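Local structure of putative enoyl-CoA hydratase/isomerase (Bordetella parapertussis, 3ISA) at residues F20-P25 with E37-G42; E26-L31 with R108-G113; D79-M84 with S227-G232; P98-A103 with D191-A196; R123-E128 with F166-A171. The protein is a putative enoyl-CoA hydratase/isomerase of the crotonase-like family, which probably acts on acyl-CoA thioesters, its exact substrate and reaction being unassigned. All coordinates share one frame; numbering follows the deposited sequence.

Interaction 1: residues F20-P25 with E37-G42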
# COMPACT_ATOMS: atom_id res chain seq x y z
N PHE D 20 18.31 13.11 -27.79
CA PHE D 20 19.49 12.96 -26.96
C PHE D 20 20.38 11.87 -27.55
O PHE D 20 20.09 10.68 -27.44
CB PHE D 20 19.08 12.54 -25.54
CG PHE D 20 18.26 13.56 -24.81
CD1 PHE D 20 18.87 14.52 -24.00
CD2 PHE D 20 16.87 13.55 -24.90
CE1 PHE D 20 18.11 15.48 -23.31
CE2 PHE D 20 16.09 14.51 -24.21
CZ PHE D 20 16.72 15.47 -23.40
N THR D 21 21.48 12.28 -28.18
CA THR D 21 22.40 11.32 -28.76
C THR D 21 23.60 11.15 -27.83
O THR D 21 24.39 12.09 -27.65
CB THR D 21 22.84 11.74 -30.19
OG1 THR D 21 21.69 11.89 -31.03
CG2 THR D 21 23.79 10.70 -30.80
N LEU D 22 23.71 9.97 -27.22
CA LEU D 22 24.89 9.62 -26.44
C LEU D 22 26.06 9.59 -27.42
O LEU D 22 25.98 8.94 -28.45
CB LEU D 22 24.73 8.26 -25.76
CG LEU D 22 23.84 8.26 -24.50
CD1 LEU D 22 22.37 8.59 -24.80
CD2 LEU D 22 23.93 6.90 -23.80
N SER D 23 27.10 10.35 -27.08
CA SER D 23 28.13 10.69 -28.05
C SER D 23 29.53 10.43 -27.50
O SER D 23 30.39 11.32 -27.45
CB SER D 23 27.96 12.14 -28.50
OG SER D 23 26.74 12.31 -29.20
N ARG D 24 29.76 9.20 -27.06
CA ARG D 24 31.10 8.76 -26.72
C ARG D 24 31.40 7.48 -27.54
O ARG D 24 31.61 6.41 -26.97
CB ARG D 24 31.24 8.51 -25.22
CG ARG D 24 30.86 9.72 -24.34
CD ARG D 24 31.09 9.40 -22.89
NE ARG D 24 32.51 9.36 -22.56
CZ ARG D 24 33.08 8.50 -21.72
NH1 ARG D 24 32.35 7.56 -21.11
NH2 ARG D 24 34.38 8.57 -21.49
N PRO D 25 31.42 7.61 -28.88
CA PRO D 25 31.47 6.39 -29.70
C PRO D 25 32.79 5.61 -29.65
O PRO D 25 32.83 4.47 -30.09
CB PRO D 25 31.18 6.90 -31.11
CG PRO D 25 31.72 8.30 -31.11
CD PRO D 25 31.42 8.83 -29.72
N GLU D 37 25.42 13.23 -15.78
CA GLU D 37 25.00 14.59 -15.38
C GLU D 37 24.43 15.43 -16.54
O GLU D 37 23.48 16.18 -16.35
CB GLU D 37 26.12 15.35 -14.66
CG GLU D 37 26.51 14.78 -13.29
CD GLU D 37 25.33 14.56 -12.33
OE1 GLU D 37 24.50 15.47 -12.13
OE2 GLU D 37 25.28 13.45 -11.74
N ALA D 38 25.02 15.29 -17.73
CA ALA D 38 24.52 15.93 -18.94
C ALA D 38 23.11 15.45 -19.32
O ALA D 38 22.27 16.25 -19.76
CB ALA D 38 25.49 15.68 -20.09
N LEU D 39 22.88 14.15 -19.17
CA LEU D 39 21.57 13.56 -19.43
C LEU D 39 20.53 14.06 -18.43
O LEU D 39 19.45 14.42 -18.81
CB LEU D 39 21.66 12.04 -19.39
CG LEU D 39 22.19 11.43 -20.70
CD1 LEU D 39 22.83 10.05 -20.45
CD2 LEU D 39 21.11 11.37 -21.77
N ILE D 40 20.90 14.09 -17.16
CA ILE D 40 20.01 14.59 -16.13
C ILE D 40 19.62 16.06 -16.39
O ILE D 40 18.43 16.39 -16.32
CB ILE D 40 20.65 14.41 -14.71
CG1 ILE D 40 20.60 12.92 -14.31
CG2 ILE D 40 19.90 15.22 -13.69
CD1 ILE D 40 21.39 12.55 -13.07
N ASP D 41 20.62 16.90 -16.68
CA ASP D 41 20.38 18.30 -17.03
C ASP D 41 19.45 18.46 -18.24
O ASP D 41 18.49 19.24 -18.19
CB ASP D 41 21.71 19.02 -17.25
CG ASP D 41 22.48 19.25 -15.94
OD1 ASP D 41 21.90 19.04 -14.85
OD2 ASP D 41 23.66 19.65 -16.00
N GLY D 42 19.73 17.70 -19.31
CA GLY D 42 18.93 17.73 -20.53
C GLY D 42 17.49 17.29 -20.32
O GLY D 42 16.55 17.95 -20.80
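F20 turns the edge of its ring onto the backbone of G42, one turn further along the helix than L39, whose side chain fills in beside it. The ring atom CE1 of F20 lies 3.5 Å from the carbonyl carbon C of G42 and near the plane of the ring. The neighbouring ring atom CZ of F20 is 3.6 Å from O of G42, again at the edge and in plane. The first torsion explains this reach: with CG of F20 beside its own backbone N and anti to the carbonyl carbon (chi1 -64°), the ring is carried out toward the helix. There its edge meets the main chain of G42 directly, with no side chain between. L39 approaches obliquely, its methyl CD2 standing 4.4 Å from CB of F20. The same L39 CD2 meets CD1 of L22 at 4.3 Å, so one branch touches both F20 and L22, although only F20 points its CB at the helix; the end of L22 bends nearer, while T21 between them points away. The strand 20-22 and helix 37-42 axes run almost exactly antiparallel (177°), 10.5 Å apart at closest approach. This is the first half of the beta-alpha-beta crossover of strand 17-22, helix 33-48 and strand 53-58; F56 of the last strand meets the F20 ring at nearly parallel planes. All four touching residues are buried, and between these segments the contact is packing without a hydrogen bond, the ring edge lying against a main-chain carbonyl.

Interaction 2: residues E26-L31 with R108-G113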
# COMPACT_ATOMS: atom_id res chain seq x y z
N GLU D 26 33.86 6.20 -29.11
CA GLU D 26 35.13 5.50 -28.93
C GLU D 26 35.17 4.74 -27.60
O GLU D 26 36.09 3.95 -27.35
CB GLU D 26 36.33 6.46 -29.03
CG GLU D 26 36.35 7.35 -30.29
CD GLU D 26 36.26 6.55 -31.59
OE1 GLU D 26 37.23 5.82 -31.90
OE2 GLU D 26 35.23 6.65 -32.29
N LYS D 27 34.16 4.99 -26.76
CA LYS D 27 34.03 4.35 -25.44
C LYS D 27 32.71 3.57 -25.32
O LYS D 27 32.23 3.34 -24.22
CB LYS D 27 34.13 5.40 -24.32
CG LYS D 27 35.55 5.94 -24.05
CD LYS D 27 36.32 5.06 -23.07
CE LYS D 27 37.80 5.47 -22.96
NZ LYS D 27 38.03 6.74 -22.24
N ARG D 28 32.14 3.17 -26.47
CA ARG D 28 30.89 2.39 -26.55
C ARG D 28 29.71 3.08 -25.84
O ARG D 28 28.82 2.43 -25.30
CB ARG D 28 31.08 0.96 -26.01
CG ARG D 28 32.27 0.19 -26.58
CD ARG D 28 32.38 -1.22 -25.99
NE ARG D 28 32.68 -1.21 -24.56
CZ ARG D 28 32.30 -2.16 -23.70
NH1 ARG D 28 31.60 -3.21 -24.12
NH2 ARG D 28 32.61 -2.05 -22.42
N ASN D 29 29.74 4.42 -25.86
CA ASN D 29 28.75 5.27 -25.22
C ASN D 29 28.56 4.95 -23.73
O ASN D 29 27.45 5.03 -23.20
CB ASN D 29 27.42 5.25 -26.00
CG ASN D 29 27.53 5.94 -27.37
OD1 ASN D 29 28.29 6.90 -27.54
ND2 ASN D 29 26.75 5.48 -28.33
N ALA D 30 29.67 4.59 -23.08
CA ALA D 30 29.64 4.23 -21.67
C ALA D 30 29.34 5.47 -20.83
O ALA D 30 29.68 6.59 -21.21
CB ALA D 30 30.96 3.59 -21.24
N LEU D 31 28.67 5.24 -19.71
CA LEU D 31 28.16 6.30 -18.89
C LEU D 31 29.19 6.74 -17.88
O LEU D 31 29.32 6.15 -16.80
CB LEU D 31 26.87 5.84 -18.19
CG LEU D 31 25.72 5.45 -19.15
CD1 LEU D 31 24.53 4.98 -18.31
CD2 LEU D 31 25.33 6.62 -20.10
N ARG D 108 25.84 -3.83 -29.47
CA ARG D 108 25.90 -4.55 -28.20
C ARG D 108 25.75 -3.59 -27.01
O ARG D 108 26.57 -2.68 -26.82
CB ARG D 108 27.22 -5.32 -28.09
CG ARG D 108 27.42 -6.37 -29.20
CD ARG D 108 28.84 -6.93 -29.19
NE ARG D 108 29.17 -7.56 -27.91
CZ ARG D 108 30.26 -8.29 -27.68
NH1 ARG D 108 31.15 -8.49 -28.64
NH2 ARG D 108 30.45 -8.81 -26.47
N ASN D 109 24.71 -3.81 -26.22
CA ASN D 109 24.36 -2.91 -25.13
C ASN D 109 24.36 -3.60 -23.79
O ASN D 109 23.97 -4.77 -23.69
CB ASN D 109 23.02 -2.28 -25.45
CG ASN D 109 23.00 -1.65 -26.86
OD1 ASN D 109 23.66 -0.63 -27.10
ND2 ASN D 109 22.30 -2.29 -27.79
N PHE D 110 24.80 -2.88 -22.76
CA PHE D 110 25.11 -3.48 -21.47
C PHE D 110 24.61 -2.65 -20.30
O PHE D 110 24.65 -1.42 -20.34
CB PHE D 110 26.63 -3.66 -21.29
CG PHE D 110 27.26 -4.59 -22.29
CD1 PHE D 110 27.28 -5.95 -22.05
CD2 PHE D 110 27.84 -4.09 -23.46
CE1 PHE D 110 27.86 -6.83 -22.96
CE2 PHE D 110 28.42 -4.95 -24.38
CZ PHE D 110 28.43 -6.33 -24.13
N GLY D 111 24.17 -3.35 -19.25
CA GLY D 111 23.93 -2.74 -17.93
C GLY D 111 23.01 -1.53 -17.92
O GLY D 111 21.92 -1.59 -18.48
N ALA D 112 23.47 -0.44 -17.32
CA ALA D 112 22.70 0.80 -17.26
C ALA D 112 22.29 1.34 -18.64
O ALA D 112 21.29 2.04 -18.76
CB ALA D 112 23.47 1.85 -16.46
N GLY D 113 23.06 0.99 -19.67
CA GLY D 113 22.68 1.24 -21.07
C GLY D 113 21.37 0.58 -21.45
O GLY D 113 20.47 1.22 -22.03
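L31 and R28 bury the most surface on the loop side of this contact, each against a different part of the segment 108-113. L31 sends its branch CD1 to the methyl CB of A112, 3.8 Å away, at the start of helix 112-119. Its CG stands beside the backbone N and CD1 continues outward in an extended course (chi2 178°), which brings the tip to the first turn of that helix. A112 points its CB back toward the loop, and both residues are buried. R28 lies at the exposed margin. Its NH1 approaches CE2 of the F110 ring at 3.6 Å and CD2 of the same ring at 3.9 Å, with guanidinium and ring planes 51° apart. A bend at chi3 (-66°) swings the guanidinium group across to the phenyl ring.

In crotonase relatives the loop corresponding to that after strand 17-22 and the turn leading into helix 112-119 lie near the acyl-CoA site, and probably do so here. G111 is the N-cap of that helix and has a positive phi, which suits glycine. R28 NH1 and NH2 each hydrogen-bond to an oxygen of a bound glycerol, probably from the crystallisation liquor, consistent with a polar pocket at this margin. ND2 of N62 hydrogen-bonds to both R28 O and R108 O, bridging the two backbones.

Interaction 3: residues D79-M84 with S227-G232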
# COMPACT_ATOMS: atom_id res chain seq x y z
N ASP D 79 32.65 7.23 -4.46
CA ASP D 79 32.57 7.77 -5.82
C ASP D 79 31.70 6.88 -6.70
O ASP D 79 30.88 7.39 -7.46
CB ASP D 79 33.96 7.82 -6.46
CG ASP D 79 34.87 8.87 -5.84
OD1 ASP D 79 34.39 9.86 -5.24
OD2 ASP D 79 36.10 8.68 -5.99
N LEU D 80 31.91 5.56 -6.61
CA LEU D 80 31.20 4.60 -7.45
C LEU D 80 29.72 4.52 -7.07
O LEU D 80 28.84 4.46 -7.94
CB LEU D 80 31.85 3.21 -7.36
CG LEU D 80 33.30 3.17 -7.84
CD1 LEU D 80 33.88 1.79 -7.55
CD2 LEU D 80 33.44 3.55 -9.32
N LEU D 81 29.45 4.53 -5.76
CA LEU D 81 28.08 4.58 -5.24
C LEU D 81 27.32 5.81 -5.75
O LEU D 81 26.21 5.68 -6.25
CB LEU D 81 28.04 4.55 -3.71
CG LEU D 81 26.64 4.78 -3.11
CD1 LEU D 81 25.64 3.65 -3.48
CD2 LEU D 81 26.64 5.02 -1.60
N LEU D 82 27.94 6.99 -5.64
CA LEU D 82 27.33 8.22 -6.13
C LEU D 82 26.97 8.12 -7.62
O LEU D 82 25.86 8.46 -8.03
CB LEU D 82 28.21 9.44 -5.84
CG LEU D 82 27.66 10.79 -6.36
CD1 LEU D 82 26.24 11.04 -5.84
CD2 LEU D 82 28.57 11.95 -5.94
N ARG D 83 27.91 7.61 -8.42
CA ARG D 83 27.66 7.47 -9.85
C ARG D 83 26.48 6.52 -10.16
O ARG D 83 25.67 6.79 -11.05
CB ARG D 83 28.94 7.08 -10.59
CG ARG D 83 29.98 8.20 -10.68
CD ARG D 83 31.29 7.69 -11.29
NE ARG D 83 31.07 7.13 -12.63
CZ ARG D 83 31.93 6.35 -13.27
NH1 ARG D 83 33.08 6.02 -12.69
NH2 ARG D 83 31.63 5.88 -14.48
N MET D 84 26.38 5.42 -9.42
CA MET D 84 25.25 4.50 -9.57
C MET D 84 23.91 5.12 -9.11
O MET D 84 22.89 4.96 -9.77
CB MET D 84 25.54 3.19 -8.83
CG MET D 84 26.50 2.26 -9.58
SD MET D 84 25.99 1.72 -11.23
CE MET D 84 27.30 0.51 -11.45
N SER D 227 22.63 -2.27 -2.54
CA SER D 227 23.49 -3.17 -3.33
C SER D 227 24.88 -2.59 -3.59
O SER D 227 25.89 -3.29 -3.45
CB SER D 227 22.80 -3.56 -4.65
OG SER D 227 22.78 -2.52 -5.61
N ALA D 228 24.95 -1.31 -3.95
CA ALA D 228 26.22 -0.66 -4.27
C ALA D 228 26.99 -0.18 -3.01
O ALA D 228 28.18 0.10 -3.09
CB ALA D 228 25.98 0.49 -5.23
N ALA D 229 26.30 -0.10 -1.87
CA ALA D 229 26.93 0.32 -0.61
C ALA D 229 27.47 -0.83 0.26
O ALA D 229 28.13 -0.57 1.28
CB ALA D 229 25.98 1.20 0.21
N GLN D 230 27.18 -2.08 -0.09
CA GLN D 230 27.74 -3.23 0.63
C GLN D 230 29.27 -3.14 0.56
O GLN D 230 29.82 -2.94 -0.54
CB GLN D 230 27.30 -4.57 0.01
CG GLN D 230 25.80 -4.86 -0.01
CD GLN D 230 25.15 -4.98 1.37
OE1 GLN D 230 25.81 -5.34 2.36
NE2 GLN D 230 23.85 -4.69 1.44
N PRO D 231 29.97 -3.21 1.72
CA PRO D 231 31.44 -3.26 1.70
C PRO D 231 31.98 -4.28 0.68
O PRO D 231 31.39 -5.35 0.51
CB PRO D 231 31.78 -3.67 3.13
CG PRO D 231 30.71 -2.96 3.93
CD PRO D 231 29.46 -3.22 3.11
N GLY D 232 33.05 -3.91 -0.01
CA GLY D 232 33.68 -4.79 -1.00
C GLY D 232 33.14 -4.66 -2.42
O GLY D 232 33.42 -5.52 -3.26
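L81 reaches from helix 77-95 to the end of helix 217-229, and its CB already points toward that partner. From CB the chain passes to CG, which sits anti to the backbone N and beside the carbonyl carbon (chi1 173°); this places the fork of the side chain over A228 and A229. The two methyls then divide the work. CD1 of L81 lies 3.6 Å from CB of A228, methyl against methyl, and 4.1 Å from the amide N of A229. CD2 of L81 stands further off, 4.3 Å from CB of A229. A228 directs its CB at L81, whereas the CB of A229 points across the line between the segments, so A228 takes the direct contact and A229 the flank. The small side chains permit a close backbone approach: CA of L81 and CA of A228 are only 5.6 Å apart.

The contact joins the long helix 77-95 to the C-terminal helical region, where G232 takes the N-cap position of the following helix 233-241. F233 at the start of that helix touches both L80 and A228. A second subunit also packs here, its L82 on L81 and its V85 on A229, which places this intramolecular contact beside a subunit interface. The three residues that touch are buried. The contact is van der Waals packing, mainly of leucine methyls on two alanine methyls, with no directional bond between the segments.

Interaction 4: residues P98-A103 with D191-A196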
# COMPACT_ATOMS: atom_id res chain seq x y z
N PRO D 98 6.80 13.09 -18.08
CA PRO D 98 5.56 13.57 -18.71
C PRO D 98 5.65 13.57 -20.24
O PRO D 98 4.62 13.61 -20.92
CB PRO D 98 5.44 15.02 -18.21
CG PRO D 98 6.36 15.09 -17.00
CD PRO D 98 7.48 14.16 -17.32
N SER D 99 6.87 13.56 -20.79
CA SER D 99 7.05 13.42 -22.24
C SER D 99 6.87 11.96 -22.63
O SER D 99 7.18 11.07 -21.85
CB SER D 99 8.46 13.82 -22.66
OG SER D 99 8.82 15.12 -22.22
N LEU D 100 6.39 11.71 -23.85
CA LEU D 100 6.55 10.38 -24.44
C LEU D 100 8.07 10.18 -24.63
O LEU D 100 8.80 11.14 -24.91
CB LEU D 100 5.85 10.29 -25.80
CG LEU D 100 5.97 8.95 -26.56
CD1 LEU D 100 5.41 7.79 -25.68
CD2 LEU D 100 5.25 9.02 -27.89
N THR D 101 8.54 8.95 -24.46
CA THR D 101 9.97 8.66 -24.63
C THR D 101 10.15 7.52 -25.62
O THR D 101 9.39 6.54 -25.61
CB THR D 101 10.62 8.31 -23.29
OG1 THR D 101 9.91 7.21 -22.69
CG2 THR D 101 10.56 9.55 -22.34
N LEU D 102 11.17 7.66 -26.47
CA LEU D 102 11.48 6.70 -27.52
C LEU D 102 12.97 6.38 -27.50
O LEU D 102 13.82 7.28 -27.52
CB LEU D 102 11.07 7.26 -28.90
CG LEU D 102 11.57 6.58 -30.20
CD1 LEU D 102 11.01 5.19 -30.31
CD2 LEU D 102 11.18 7.37 -31.43
N ALA D 103 13.30 5.10 -27.49
CA ALA D 103 14.70 4.70 -27.53
C ALA D 103 14.94 3.85 -28.77
O ALA D 103 14.09 3.06 -29.16
CB ALA D 103 15.09 3.96 -26.29
N ASP D 191 8.99 10.43 -36.36
CA ASP D 191 7.84 11.21 -36.81
C ASP D 191 6.53 10.64 -36.25
O ASP D 191 5.68 11.41 -35.80
CB ASP D 191 7.79 11.27 -38.34
CG ASP D 191 8.87 12.18 -38.95
OD1 ASP D 191 9.46 13.02 -38.23
OD2 ASP D 191 9.12 12.05 -40.17
N ALA D 192 6.38 9.31 -36.26
CA ALA D 192 5.18 8.68 -35.73
C ALA D 192 5.05 8.91 -34.22
O ALA D 192 3.95 9.21 -33.72
CB ALA D 192 5.17 7.18 -36.04
N ALA D 193 6.17 8.77 -33.52
CA ALA D 193 6.24 9.05 -32.07
C ALA D 193 5.91 10.51 -31.77
O ALA D 193 5.16 10.78 -30.84
CB ALA D 193 7.61 8.67 -31.51
N ALA D 194 6.43 11.43 -32.59
CA ALA D 194 6.14 12.86 -32.42
C ALA D 194 4.65 13.17 -32.57
O ALA D 194 4.08 13.90 -31.76
CB ALA D 194 6.99 13.69 -33.41
N GLU D 195 4.01 12.56 -33.57
CA GLU D 195 2.57 12.67 -33.79
C GLU D 195 1.74 12.13 -32.61
O GLU D 195 0.80 12.78 -32.15
CB GLU D 195 2.20 11.93 -35.08
CG GLU D 195 0.83 12.32 -35.64
CD GLU D 195 0.45 11.51 -36.88
OE1 GLU D 195 1.34 11.22 -37.71
OE2 GLU D 195 -0.75 11.18 -37.02
N ALA D 196 2.12 10.95 -32.11
CA ALA D 196 1.46 10.35 -30.93
C ALA D 196 1.63 11.21 -29.68
O ALA D 196 0.67 11.43 -28.94
CB ALA D 196 2.00 8.94 -30.68
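L102 brings CD2 to 3.8 Å from CB of A193, methyl against methyl, and both residues point their CB toward the opposite segment. The same kind of apolar packing recurs at L100, which also uses its CD2 branch: this stands 4.3 Å from CB of A193 and at the same separation, 4.3 Å, from CB of A196. A193 thus sits between the two leucine tips, while A196, one turn later on the helix, meets L100. In both leucines CG lies anti to the backbone N (chi1 179° in L100 and 167° in L102), and this shared extension carries both side chains straight off the strand to the helix. T101, which alternates with them, points away.

A second kind of contact is between a methyl and the main chain: CD2 of L100 touches the carbonyl O of A193 at 3.4 Å. It is a packing contact, and no hydrogen bond joins the two segments. The backbones of L100 and L102 hydrogen-bond instead to strand 53-58 (L100 also to P52), and that of T101 to W122.

The helix lies along strand 100-103, with A193 also reaching L53 and W122 of the two flanking strands. L157 of a third subunit packs on L100 from outside the chain. Strand 100-103 and helix 191-196 run nearly antiparallel (168°), with axes 9.1 Å apart at closest approach. Such a helix layered on a central sheet by aliphatic side chains is typical of the alpha/beta architecture of the crotonase fold.

Interaction 5: residues R123-E128 with F166-A171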
# COMPACT_ATOMS: atom_id res chain seq x y z
N ARG D 123 10.17 1.37 -27.63
CA ARG D 123 11.51 0.81 -27.72
C ARG D 123 11.67 -0.00 -29.00
O ARG D 123 10.89 -0.93 -29.24
CB ARG D 123 11.81 -0.07 -26.49
CG ARG D 123 11.61 0.62 -25.16
CD ARG D 123 11.78 -0.34 -23.98
NE ARG D 123 10.74 -1.37 -23.93
CZ ARG D 123 9.51 -1.19 -23.45
NH1 ARG D 123 8.64 -2.20 -23.45
NH2 ARG D 123 9.14 -0.01 -22.95
N TYR D 124 12.66 0.37 -29.80
CA TYR D 124 12.95 -0.32 -31.06
C TYR D 124 14.43 -0.65 -31.12
O TYR D 124 15.25 0.06 -30.53
CB TYR D 124 12.59 0.57 -32.26
CG TYR D 124 11.11 0.82 -32.45
CD1 TYR D 124 10.33 -0.04 -33.24
CD2 TYR D 124 10.49 1.92 -31.87
CE1 TYR D 124 8.97 0.20 -33.43
CE2 TYR D 124 9.13 2.16 -32.04
CZ TYR D 124 8.38 1.30 -32.83
OH TYR D 124 7.04 1.53 -33.00
N CYS D 125 14.78 -1.73 -31.82
CA CYS D 125 16.18 -2.01 -32.05
C CYS D 125 16.42 -2.57 -33.46
O CYS D 125 15.48 -2.99 -34.12
CB CYS D 125 16.76 -2.94 -30.98
SG CYS D 125 16.15 -4.64 -31.03
N THR D 126 17.67 -2.56 -33.90
CA THR D 126 18.07 -3.20 -35.15
C THR D 126 18.00 -4.73 -34.97
O THR D 126 18.16 -5.22 -33.85
CB THR D 126 19.50 -2.79 -35.58
OG1 THR D 126 20.43 -3.01 -34.51
CG2 THR D 126 19.54 -1.33 -36.05
N PRO D 127 17.74 -5.49 -36.06
CA PRO D 127 17.68 -6.97 -35.94
C PRO D 127 18.95 -7.61 -35.39
O PRO D 127 18.89 -8.72 -34.86
CB PRO D 127 17.46 -7.43 -37.39
CG PRO D 127 16.86 -6.28 -38.08
CD PRO D 127 17.45 -5.05 -37.44
N GLU D 128 20.08 -6.92 -35.52
CA GLU D 128 21.38 -7.42 -35.05
C GLU D 128 21.74 -6.97 -33.62
O GLU D 128 22.81 -7.33 -33.11
CB GLU D 128 22.48 -6.99 -36.03
CG GLU D 128 22.22 -7.34 -37.51
CD GLU D 128 21.40 -6.27 -38.26
OE1 GLU D 128 21.04 -5.23 -37.65
OE2 GLU D 128 21.11 -6.48 -39.46
N PHE D 166 20.66 -11.42 -24.27
CA PHE D 166 19.54 -11.74 -25.17
C PHE D 166 19.55 -10.86 -26.42
O PHE D 166 19.96 -9.69 -26.38
CB PHE D 166 18.17 -11.69 -24.46
CG PHE D 166 17.81 -10.35 -23.85
CD1 PHE D 166 16.89 -9.51 -24.48
CD2 PHE D 166 18.35 -9.96 -22.63
CE1 PHE D 166 16.53 -8.28 -23.91
CE2 PHE D 166 18.01 -8.72 -22.05
CZ PHE D 166 17.09 -7.89 -22.70
N ASP D 167 19.11 -11.44 -27.53
CA ASP D 167 19.16 -10.78 -28.83
C ASP D 167 17.84 -10.10 -29.20
O ASP D 167 16.85 -10.20 -28.46
CB ASP D 167 19.62 -11.75 -29.94
CG ASP D 167 18.53 -12.75 -30.38
OD1 ASP D 167 17.51 -12.95 -29.68
OD2 ASP D 167 18.70 -13.35 -31.47
N ALA D 168 17.84 -9.43 -30.35
CA ALA D 168 16.68 -8.72 -30.87
C ALA D 168 15.40 -9.58 -30.98
O ALA D 168 14.32 -9.11 -30.61
CB ALA D 168 17.01 -8.09 -32.20
N ASP D 169 15.54 -10.82 -31.48
CA ASP D 169 14.40 -11.74 -31.60
C ASP D 169 13.79 -12.06 -30.26
O ASP D 169 12.57 -11.96 -30.11
CB ASP D 169 14.81 -13.05 -32.30
CG ASP D 169 15.05 -12.87 -33.78
OD1 ASP D 169 14.42 -11.98 -34.40
OD2 ASP D 169 15.86 -13.64 -34.34
N GLU D 170 14.63 -12.42 -29.29
CA GLU D 170 14.17 -12.67 -27.92
C GLU D 170 13.57 -11.42 -27.30
O GLU D 170 12.49 -11.49 -26.71
CB GLU D 170 15.27 -13.22 -27.00
CG GLU D 170 14.70 -13.58 -25.62
CD GLU D 170 15.67 -14.27 -24.66
OE1 GLU D 170 16.81 -14.62 -25.05
OE2 GLU D 170 15.26 -14.46 -23.49
N ALA D 171 14.25 -10.27 -27.46
CA ALA D 171 13.72 -8.98 -26.97
C ALA D 171 12.31 -8.69 -27.50
O ALA D 171 11.43 -8.25 -26.75
CB ALA D 171 14.68 -7.85 -27.32
O HOH W 1 20.10 -9.57 -32.69
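The carbonyl O of P127 accepts a hydrogen bond from a water 2.6 Å away, and that water in turn accepts one from the backbone N of A168 at 3.3 Å. One water thereby links the loop after strand 122-125 to the first turn of helix 168-173. The same O of P127 also lies 3.3 Å from the methyl CB of A168, and T126 O is 3.5 Å from the same CB. From the strand side SG of C125 completes the surround, 3.7 Å from CB of A168. Its chi1 of 69° places SG between the backbone N and the carbonyl carbon, on the course that meets the alanine.

In the fold, this joins the end of a central-sheet strand to a helix start that follows strand 165-167 of the smaller sheet. D167 is the N-cap: its OD1 accepts from N of E170 at 3.0 Å, nearly straight (170°), on the syn side but 32° out of the carboxylate plane. C125 is further covered by V177 and A105. R123, near the start of the strand, forms a salt bridge with D154 of a third subunit.

From the N terminus, interaction 1 closes first, a short loop of 11 residues folding helix 33-48 back on strand 17-22. Interaction 2 starts directly after P25, before that loop is closed, so the two cross; they touch where R24 meets N29 and A30. Interaction 2 reaches forward to residues 108-113 and crosses both interaction 3, touching it through L31 and R83, and interaction 4. Interaction 3 makes the longest loop, bringing helix 77-95 to the C-terminal helices; interaction 4 falls within it, and interaction 5 within interaction 4. Interactions 1, 4 and 5 all reach the main sheet, and in the last two the strands are neighbours, as A103 and Y124 attest.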